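Local structure of bacteriocin (Brevibacillus sp. SKDU10, 6LWZ) at residues C6-D11 against C35-H40. The protein probably acts as a secreted antimicrobial peptide, a small disulfide-rich bacteriocin of the defensin-like laterosporulin family. Numbering follows the deposited sequence.
Sequences CPDAID and CMNGQH
Cys-6 and Cys-35 join the two segments covalently, SG to SG at 2.0 Å, with a disulfide torsion of -83° that sets the two CB-SG bonds almost perpendicular. In each cysteine the sulfur lies anti to the carbonyl carbon and beside the backbone N. The bridge joins the loop before strand 10-20 to the end of strand 26-35. Next to it the main chains pair: Ile-10 faces Cys-35 as an antiparallel non-hydrogen-bonded pair with diverging side chains, and Met-36 N gives a weak but nearly straight hydrogen bond to Ala-9 O at 3.3 Å. Asp-11 carries the pairing onward through backbone bonds with Ala-34.

The side chain of Met-36 can be followed outward along this seam. CB lies 3.7 Å from Ala-9 O; CG comes nearer to the same oxygen, at 3.4 Å; and SD lies against Asp-11, 3.6 Å from its CB and 3.5 Å from its OD1. Bends at chi2 (-67°) and chi3 (-73°) carry SD from beside Ala-9 O to the Asp-11 side chain, which the methionine crosses at about a right angle. The terminal CE turns away, without close contact to segment 6-11. The other carboxylate oxygen, Asp-11 OD2, receives a hydrogen bond from a water 2.7 Å away, which also donates to Cys-35 O and thus ties the aspartate to the opposite backbone. At the far end of the contact Pro-7 CG rests on Asn-37 CB at 3.6 Å, while the Asp-8 carboxylate turns back to accept a hydrogen bond from Ala-9 N, which reaches OD1 from above the carboxylate plane. A largely exposed contact is thus secured by a cystine at one end of a three-stranded antiparallel sheet, a pattern characteristic of the disulfide-stabilised defensin-like fold.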
# COMPACT_ATOMS: atom_id res chain seq x y z
N CYS A 6 9.01 1.93 -10.13
CA CYS A 6 10.23 1.21 -10.47
C CYS A 6 10.90 1.80 -11.71
O CYS A 6 10.22 2.26 -12.62
CB CYS A 6 9.91 -0.26 -10.69
SG CYS A 6 9.08 -0.96 -9.25
N PRO A 7 12.25 1.77 -11.74
CA PRO A 7 12.99 2.36 -12.86
C PRO A 7 12.62 1.78 -14.23
O PRO A 7 12.45 2.53 -15.20
CB PRO A 7 14.45 2.04 -12.53
CG PRO A 7 14.48 1.81 -11.05
CD PRO A 7 13.15 1.23 -10.70
N ASP A 8 12.48 0.46 -14.30
CA ASP A 8 12.20 -0.23 -15.57
C ASP A 8 10.94 -1.11 -15.49
O ASP A 8 10.09 -1.06 -16.39
CB ASP A 8 13.41 -1.06 -16.02
CG ASP A 8 14.01 -1.91 -14.91
OD1 ASP A 8 13.46 -1.91 -13.79
OD2 ASP A 8 15.03 -2.58 -15.16
N ALA A 9 10.82 -1.91 -14.43
CA ALA A 9 9.64 -2.76 -14.25
C ALA A 9 9.45 -3.19 -12.80
O ALA A 9 10.41 -3.34 -12.05
CB ALA A 9 9.74 -3.98 -15.16
N ILE A 10 8.20 -3.41 -12.43
CA ILE A 10 7.87 -3.85 -11.08
C ILE A 10 7.91 -5.38 -11.05
O ILE A 10 7.56 -6.03 -12.03
CB ILE A 10 6.50 -3.31 -10.59
CG1 ILE A 10 5.32 -4.12 -11.15
CG2 ILE A 10 6.32 -1.84 -10.96
CD1 ILE A 10 4.85 -5.23 -10.24
N ASP A 11 8.35 -5.93 -9.93
CA ASP A 11 8.46 -7.38 -9.77
C ASP A 11 7.16 -7.92 -9.19
O ASP A 11 6.55 -8.81 -9.77
CB ASP A 11 9.64 -7.73 -8.87
CG ASP A 11 9.95 -9.22 -8.87
OD1 ASP A 11 9.52 -9.95 -9.79
OD2 ASP A 11 10.64 -9.68 -7.92
N CYS A 35 10.29 -3.71 -6.61
CA CYS A 35 10.86 -3.49 -7.94
C CYS A 35 11.86 -4.58 -8.30
O CYS A 35 12.44 -5.22 -7.42
CB CYS A 35 11.55 -2.13 -7.99
SG CYS A 35 10.45 -0.71 -7.76
N MET A 36 12.15 -4.68 -9.58
CA MET A 36 13.20 -5.54 -10.04
C MET A 36 14.50 -4.87 -9.58
O MET A 36 15.28 -5.48 -8.95
CB MET A 36 13.19 -5.71 -11.55
CG MET A 36 11.96 -6.34 -12.16
SD MET A 36 11.62 -8.06 -11.82
CE MET A 36 12.85 -8.88 -12.78
N ASN A 37 14.66 -3.60 -9.87
CA ASN A 37 15.85 -2.83 -9.54
C ASN A 37 16.15 -2.73 -8.06
O ASN A 37 17.00 -3.42 -7.55
CB ASN A 37 15.82 -1.46 -10.22
CG ASN A 37 16.62 -1.44 -11.54
OD1 ASN A 37 16.15 -1.89 -12.60
ND2 ASN A 37 17.83 -0.89 -11.49
N GLY A 38 15.42 -1.92 -7.32
CA GLY A 38 15.65 -1.80 -5.89
C GLY A 38 14.72 -2.74 -5.14
O GLY A 38 14.61 -3.89 -5.51
N GLN A 39 14.15 -2.33 -4.03
CA GLN A 39 13.18 -3.22 -3.42
C GLN A 39 11.92 -2.48 -3.12
O GLN A 39 11.35 -1.91 -4.00
CB GLN A 39 13.71 -4.08 -2.27
CG GLN A 39 14.77 -5.13 -2.62
CD GLN A 39 14.30 -6.24 -3.54
OE1 GLN A 39 13.66 -7.17 -3.10
NE2 GLN A 39 14.62 -6.15 -4.82
N HIS A 40 11.53 -2.43 -1.87
CA HIS A 40 10.26 -1.88 -1.48
C HIS A 40 9.98 -0.43 -1.38
O HIS A 40 10.57 0.26 -0.60
CB HIS A 40 9.87 -2.51 -0.17
CG HIS A 40 9.81 -3.98 -0.25
ND1 HIS A 40 10.74 -4.72 -0.93
CD2 HIS A 40 8.90 -4.85 0.22
CE1 HIS A 40 10.41 -5.98 -0.88
NE2 HIS A 40 9.31 -6.09 -0.17
O HOH W 1 11.54 -7.90 -6.05